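Side-chain contacts in flavin adenine dinucleotide synthase (Saccharomyces cerevisiae, PDB 2WSI), which catalyses the adenylation of FMN by ATP to form the coenzyme FAD, releasing diphosphate: residues I56-N61 with Q67-L72; R180-S183 with M189-Q192. All coordinates share one frame; numbering follows the deposited sequence.

Interaction 1: residues I56-N61 with Q67-L72; sequences ISFSYN and QVLLLL. With FAD (flavin-adenine dinucleotide), chain C.
The F58 ring carries L70 on one face, where CD1 sits over the middle, 4.1 Å from the ring centroid and 7° off the normal. At the ring edge, near its plane, lies L69 C, 3.9 Å from F58 CZ; the closest backbone atom to CZ is L70 N at 3.4 Å, and L69 CG meets the same corner. The Y60 ring takes the other methyl of L70: CD2 stands over one face, offset toward the rim, 4.3 Å from that centroid, while Q67 CA lies at the ring edge. With CG anti to the backbone N (F58 chi1 -167°), the F58 ring reaches from strand 56-59, and that of Y60 from just past it, toward helix 64-87. Y73 meets F58 edge-to-face, and the Y60 hydroxyl is hydrogen-bonded to T123. With F58 cut back to an alanine, L70 CD1 would probably lose the ring face it sits over, opening a gap between strand and helix. The two form a beta-alpha unit of the PAPS reductase family domain (HUP clan). S59 O accepts a hydrogen bond from FAD O2B at 2.9 Å. Apolar and CH-pi packing thus joins strand to helix, while polar groups touching FAD lie at the strand end, not between the segments.

Interaction 2: residues R180-S183 with M189-Q192; sequences RTDS and MRLQ. With FAD (flavin-adenine dinucleotide), chain C.
R180 and M189 face each other as an antiparallel non-hydrogen-bonded pair, their CA atoms 4.6 Å apart, with both side chains on the same face of the sheet. There they cross at about a right angle: M189, bent at chi2 and chi3, brings its methyl CE over one face of the R180 guanidinium, 3.6 Å from R180 NE. NH1 of that guanidinium forms a salt bridge with D187. R190 reaches the other way, to the flavin. Its NE and NH2 grip R180 O side-on, NH2 by the shorter bond at 2.9 Å and NE from above the carbonyl plane, 53° out of it. A bend at chi3 (-85°) turns the guanidinium so that the carbonyl stays at its edge while a face is laid against the flavin, with FAD O4 over its centre. NH1 lies 3.2 Å from FAD C4, and the T181 methyl CG2 packs on R190 CG. D182 reads the flavin edge twice: its N donates to FAD O4 at 2.8 Å in a nearly straight bond (166°), and OD2 accepts from FAD N3 at 2.6 Å. OD2 also pairs with R190 NH2 over a long 3.7 Å, by charge alone, the oxygen lying well out of the guanidinium plane, and a water bridges OD2 to R190 NH1. The R190 charge, its face turned to O4, would probably polarise the flavin carbonyl. Strand 178-180 is the outermost of this hairpin end of the sheet, and strand 189-191 pairs on its far side with strand 160-162.

Overall arrangement
Interactions 1 and 2 lie on the same mixed sheet, their centres about 16 Å apart, and serve opposite ends of one FAD. Interaction 1 joins central strand 56-59 to helix 64-87 and meets the adenosine half at ribose and adenine; interaction 2, at the sheet margin, holds the flavin ring. Between them, strand 160-162 pairs with both 56-59 and 189-191, and I56 CG2 touches L191 CD1 at 4.0 Å, so the segments, though not the residues that carry the contacts, pack directly. The side chains of R190 and S59 are about 9 Å apart. I107 N and G164 N, just past strands 102-106 and 160-162, add further hydrogen bonds to FAD.

Interaction 1: residues I56-N61 with Q67-L72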
# COMPACT_ATOMS: atom_id res chain seq x y z
N ILE A 56 -11.20 -13.76 -2.48
CA ILE A 56 -9.95 -13.02 -2.30
C ILE A 56 -10.07 -12.12 -1.09
O ILE A 56 -11.00 -11.33 -1.03
CB ILE A 56 -9.66 -12.09 -3.49
CG1 ILE A 56 -9.53 -12.87 -4.80
CG2 ILE A 56 -8.33 -11.36 -3.27
CD1 ILE A 56 -9.35 -11.96 -6.00
N SER A 57 -9.09 -12.18 -0.19
CA SER A 57 -8.97 -11.17 0.84
C SER A 57 -7.73 -10.32 0.58
O SER A 57 -6.71 -10.82 0.12
CB SER A 57 -8.81 -11.80 2.20
OG SER A 57 -8.85 -10.79 3.17
N PHE A 58 -7.83 -9.03 0.85
CA PHE A 58 -6.72 -8.10 0.66
C PHE A 58 -5.97 -7.95 1.99
O PHE A 58 -6.57 -7.55 3.01
CB PHE A 58 -7.30 -6.74 0.21
CG PHE A 58 -6.26 -5.79 -0.31
CD1 PHE A 58 -6.09 -5.62 -1.66
CD2 PHE A 58 -5.44 -5.10 0.57
CE1 PHE A 58 -5.10 -4.77 -2.16
CE2 PHE A 58 -4.43 -4.25 0.09
CZ PHE A 58 -4.26 -4.09 -1.27
N SER A 59 -4.68 -8.30 2.03
CA SER A 59 -3.91 -8.08 3.26
C SER A 59 -3.42 -6.64 3.32
O SER A 59 -2.64 -6.19 2.49
CB SER A 59 -2.76 -9.08 3.47
OG SER A 59 -1.82 -9.04 2.41
N TYR A 60 -3.90 -5.93 4.32
CA TYR A 60 -3.66 -4.50 4.41
C TYR A 60 -3.10 -4.16 5.79
O TYR A 60 -3.67 -4.56 6.81
CB TYR A 60 -4.98 -3.78 4.21
CG TYR A 60 -4.89 -2.27 4.25
CD1 TYR A 60 -4.13 -1.57 3.31
CD2 TYR A 60 -5.58 -1.53 5.22
CE1 TYR A 60 -4.05 -0.19 3.33
CE2 TYR A 60 -5.51 -0.15 5.24
CZ TYR A 60 -4.73 0.52 4.29
OH TYR A 60 -4.63 1.89 4.25
N ASN A 61 -2.01 -3.39 5.84
CA ASN A 61 -1.41 -2.99 7.12
C ASN A 61 -1.16 -1.48 7.16
O ASN A 61 -0.48 -0.98 8.06
CB ASN A 61 -0.09 -3.74 7.38
CG ASN A 61 0.98 -3.41 6.33
OD1 ASN A 61 0.77 -2.61 5.42
ND2 ASN A 61 2.14 -4.05 6.47
N GLN A 67 -1.00 0.28 0.63
CA GLN A 67 -1.88 1.40 0.25
C GLN A 67 -1.84 1.71 -1.26
O GLN A 67 -2.89 1.91 -1.89
CB GLN A 67 -1.56 2.69 1.00
CG GLN A 67 -2.73 3.69 0.80
CD GLN A 67 -2.55 4.99 1.54
OE1 GLN A 67 -1.49 5.25 2.11
NE2 GLN A 67 -3.59 5.83 1.51
N VAL A 68 -0.65 1.78 -1.84
CA VAL A 68 -0.58 1.99 -3.29
C VAL A 68 -1.32 0.86 -3.98
O VAL A 68 -2.12 1.10 -4.89
CB VAL A 68 0.88 2.09 -3.80
CG1 VAL A 68 0.92 1.89 -5.34
CG2 VAL A 68 1.46 3.44 -3.42
N LEU A 69 -1.06 -0.38 -3.56
CA LEU A 69 -1.73 -1.53 -4.15
C LEU A 69 -3.24 -1.46 -3.99
O LEU A 69 -4.00 -1.73 -4.92
CB LEU A 69 -1.21 -2.85 -3.58
CG LEU A 69 -1.75 -4.10 -4.27
CD1 LEU A 69 -1.68 -3.97 -5.81
CD2 LEU A 69 -1.07 -5.36 -3.76
N LEU A 70 -3.68 -1.08 -2.80
CA LEU A 70 -5.11 -0.95 -2.56
C LEU A 70 -5.75 0.08 -3.49
O LEU A 70 -6.82 -0.17 -4.06
CB LEU A 70 -5.37 -0.58 -1.09
CG LEU A 70 -6.86 -0.40 -0.78
CD1 LEU A 70 -7.65 -1.67 -1.14
CD2 LEU A 70 -7.05 -0.06 0.71
N LEU A 71 -5.10 1.22 -3.70
CA LEU A 71 -5.61 2.20 -4.65
C LEU A 71 -5.68 1.60 -6.06
O LEU A 71 -6.68 1.75 -6.73
CB LEU A 71 -4.77 3.48 -4.68
CG LEU A 71 -4.62 4.28 -3.39
CD1 LEU A 71 -3.70 5.48 -3.63
CD2 LEU A 71 -5.98 4.73 -2.86
N LEU A 72 -4.63 0.90 -6.50
CA LEU A 72 -4.64 0.25 -7.82
C LEU A 72 -5.72 -0.84 -7.93
O LEU A 72 -6.39 -0.99 -8.95
CB LEU A 72 -3.26 -0.35 -8.15
CG LEU A 72 -2.18 0.73 -8.21
CD1 LEU A 72 -0.82 0.03 -8.28
CD2 LEU A 72 -2.42 1.66 -9.40
PA FAD C . 6.13 -6.90 4.90
O1A FAD C . 6.52 -5.81 5.86
O2A FAD C . 5.93 -8.20 5.61
O5B FAD C . 4.85 -6.51 3.98
C5B FAD C . 4.61 -7.27 2.80
C4B FAD C . 3.10 -7.33 2.57
O4B FAD C . 2.52 -8.27 3.44
C3B FAD C . 2.42 -6.01 2.87
O3B FAD C . 2.39 -5.17 1.74
C2B FAD C . 1.03 -6.45 3.28
O2B FAD C . 0.22 -6.66 2.14
C1B FAD C . 1.30 -7.78 3.95
N9A FAD C . 1.44 -7.54 5.39
C8A FAD C . 2.59 -7.35 6.12
N7A FAD C . 2.26 -7.19 7.43
C5A FAD C . 0.91 -7.26 7.52
C6A FAD C . 0.03 -7.16 8.59
N6A FAD C . 0.46 -6.96 9.85
N1A FAD C . -1.30 -7.32 8.35
C2A FAD C . -1.80 -7.55 7.08
N3A FAD C . -0.93 -7.61 6.02
C4A FAD C . 0.40 -7.50 6.26
N1 FAD C . 6.87 -16.15 3.13
C2 FAD C . 7.31 -17.37 2.69
O2 FAD C . 8.50 -17.66 2.76
N3 FAD C . 6.42 -18.27 2.15
C4 FAD C . 5.08 -17.96 2.07
O4 FAD C . 4.33 -18.82 1.57
C4X FAD C . 4.62 -16.72 2.53
N5 FAD C . 3.28 -16.37 2.46
C5X FAD C . 2.85 -15.13 2.91
C6 FAD C . 1.50 -14.77 2.84
C7 FAD C . 1.09 -13.53 3.33
C7M FAD C . -0.35 -13.11 3.29
C8 FAD C . 2.03 -12.65 3.86
C8M FAD C . 1.62 -11.30 4.37
C9 FAD C . 3.37 -13.02 3.91
C9A FAD C . 3.78 -14.25 3.45
N10 FAD C . 5.11 -14.59 3.53
C10 FAD C . 5.54 -15.81 3.05
C1' FAD C . 6.10 -13.61 4.09
C2' FAD C . 6.64 -12.68 2.97
O2' FAD C . 7.12 -13.38 1.85
C3' FAD C . 7.73 -11.74 3.46
O3' FAD C . 8.91 -12.47 3.69
C4' FAD C . 7.31 -11.02 4.72
O4' FAD C . 6.00 -10.49 4.57
C5' FAD C . 8.26 -9.86 5.03
O5' FAD C . 8.54 -9.17 3.83
P FAD C . 8.63 -7.56 3.80
O1P FAD C . 9.25 -7.07 5.09
O2P FAD C . 9.31 -7.09 2.54
O3P FAD C . 7.14 -6.98 3.68

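Interaction 2: residues R180-S183 with M189-Q192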
# COMPACT_ATOMS: atom_id res chain seq x y z
N ARG A 180 1.72 -20.02 -5.26
CA ARG A 180 1.28 -20.78 -4.09
C ARG A 180 2.12 -20.43 -2.87
O ARG A 180 3.26 -20.02 -3.01
CB ARG A 180 1.38 -22.28 -4.36
CG ARG A 180 0.23 -22.80 -5.23
CD ARG A 180 -1.09 -22.77 -4.45
NE ARG A 180 -2.23 -23.00 -5.34
CZ ARG A 180 -3.51 -22.88 -5.00
NH1 ARG A 180 -3.85 -22.54 -3.77
NH2 ARG A 180 -4.47 -23.10 -5.91
N THR A 181 1.53 -20.55 -1.68
CA THR A 181 2.33 -20.38 -0.47
C THR A 181 3.27 -21.55 -0.35
O THR A 181 3.05 -22.56 -1.01
CB THR A 181 1.48 -20.34 0.77
OG1 THR A 181 0.58 -21.47 0.73
CG2 THR A 181 0.69 -19.00 0.85
N ASP A 182 4.31 -21.41 0.47
CA ASP A 182 5.25 -22.50 0.72
C ASP A 182 4.63 -23.43 1.76
O ASP A 182 3.54 -23.16 2.28
CB ASP A 182 6.63 -21.98 1.19
CG ASP A 182 7.32 -21.10 0.15
OD1 ASP A 182 7.69 -21.59 -0.94
OD2 ASP A 182 7.52 -19.90 0.42
N SER A 183 5.32 -24.53 2.09
CA SER A 183 4.71 -25.60 2.88
C SER A 183 4.70 -25.26 4.37
O SER A 183 3.93 -25.82 5.15
CB SER A 183 5.43 -26.92 2.64
OG SER A 183 6.82 -26.72 2.60
N MET A 189 -3.47 -18.97 -2.48
CA MET A 189 -2.67 -18.40 -3.55
C MET A 189 -2.23 -17.01 -3.14
O MET A 189 -3.05 -16.18 -2.74
CB MET A 189 -3.48 -18.31 -4.86
CG MET A 189 -2.59 -18.01 -6.08
SD MET A 189 -1.54 -19.45 -6.56
CE MET A 189 -2.74 -20.29 -7.60
N ARG A 190 -0.92 -16.75 -3.26
CA ARG A 190 -0.40 -15.40 -3.07
C ARG A 190 -0.57 -14.60 -4.36
O ARG A 190 -0.19 -15.06 -5.45
CB ARG A 190 1.08 -15.45 -2.67
CG ARG A 190 1.34 -16.19 -1.38
CD ARG A 190 2.84 -16.12 -1.00
NE ARG A 190 3.59 -17.17 -1.67
CZ ARG A 190 4.91 -17.34 -1.56
NH1 ARG A 190 5.62 -16.52 -0.79
NH2 ARG A 190 5.51 -18.34 -2.20
N LEU A 191 -1.17 -13.43 -4.22
CA LEU A 191 -1.38 -12.50 -5.32
C LEU A 191 -0.49 -11.29 -5.02
O LEU A 191 -0.74 -10.55 -4.06
CB LEU A 191 -2.85 -12.06 -5.39
CG LEU A 191 -3.88 -13.19 -5.51
CD1 LEU A 191 -5.31 -12.61 -5.60
CD2 LEU A 191 -3.56 -14.10 -6.73
N GLN A 192 0.53 -11.08 -5.85
CA GLN A 192 1.63 -10.17 -5.55
C GLN A 192 1.88 -9.29 -6.78
O GLN A 192 2.94 -9.37 -7.42
CB GLN A 192 2.89 -11.01 -5.20
CG GLN A 192 2.68 -11.82 -3.92
CD GLN A 192 3.79 -12.82 -3.60
OE1 GLN A 192 4.32 -13.52 -4.48
NE2 GLN A 192 4.10 -12.93 -2.33
PA FAD C . 6.13 -6.90 4.90
O1A FAD C . 6.52 -5.81 5.86
O2A FAD C . 5.93 -8.20 5.61
O5B FAD C . 4.85 -6.51 3.98
C5B FAD C . 4.61 -7.27 2.80
C4B FAD C . 3.10 -7.33 2.57
O4B FAD C . 2.52 -8.27 3.44
C3B FAD C . 2.42 -6.01 2.87
O3B FAD C . 2.39 -5.17 1.74
C2B FAD C . 1.03 -6.45 3.28
O2B FAD C . 0.22 -6.66 2.14
C1B FAD C . 1.30 -7.78 3.95
N9A FAD C . 1.44 -7.54 5.39
C8A FAD C . 2.59 -7.35 6.12
N7A FAD C . 2.26 -7.19 7.43
C5A FAD C . 0.91 -7.26 7.52
C6A FAD C . 0.03 -7.16 8.59
N6A FAD C . 0.46 -6.96 9.85
N1A FAD C . -1.30 -7.32 8.35
C2A FAD C . -1.80 -7.55 7.08
N3A FAD C . -0.93 -7.61 6.02
C4A FAD C . 0.40 -7.50 6.26
N1 FAD C . 6.87 -16.15 3.13
C2 FAD C . 7.31 -17.37 2.69
O2 FAD C . 8.50 -17.66 2.76
N3 FAD C . 6.42 -18.27 2.15
C4 FAD C . 5.08 -17.96 2.07
O4 FAD C . 4.33 -18.82 1.57
C4X FAD C . 4.62 -16.72 2.53
N5 FAD C . 3.28 -16.37 2.46
C5X FAD C . 2.85 -15.13 2.91
C6 FAD C . 1.50 -14.77 2.84
C7 FAD C . 1.09 -13.53 3.33
C7M FAD C . -0.35 -13.11 3.29
C8 FAD C . 2.03 -12.65 3.86
C8M FAD C . 1.62 -11.30 4.37
C9 FAD C . 3.37 -13.02 3.91
C9A FAD C . 3.78 -14.25 3.45
N10 FAD C . 5.11 -14.59 3.53
C10 FAD C . 5.54 -15.81 3.05
C1' FAD C . 6.10 -13.61 4.09
C2' FAD C . 6.64 -12.68 2.97
O2' FAD C . 7.12 -13.38 1.85
C3' FAD C . 7.73 -11.74 3.46
O3' FAD C . 8.91 -12.47 3.69
C4' FAD C . 7.31 -11.02 4.72
O4' FAD C . 6.00 -10.49 4.57
C5' FAD C . 8.26 -9.86 5.03
O5' FAD C . 8.54 -9.17 3.83
P FAD C . 8.63 -7.56 3.80
O1P FAD C . 9.25 -7.07 5.09
O2P FAD C . 9.31 -7.09 2.54
O3P FAD C . 7.14 -6.98 3.68
O HOH W 1 8.51 -17.16 -0.64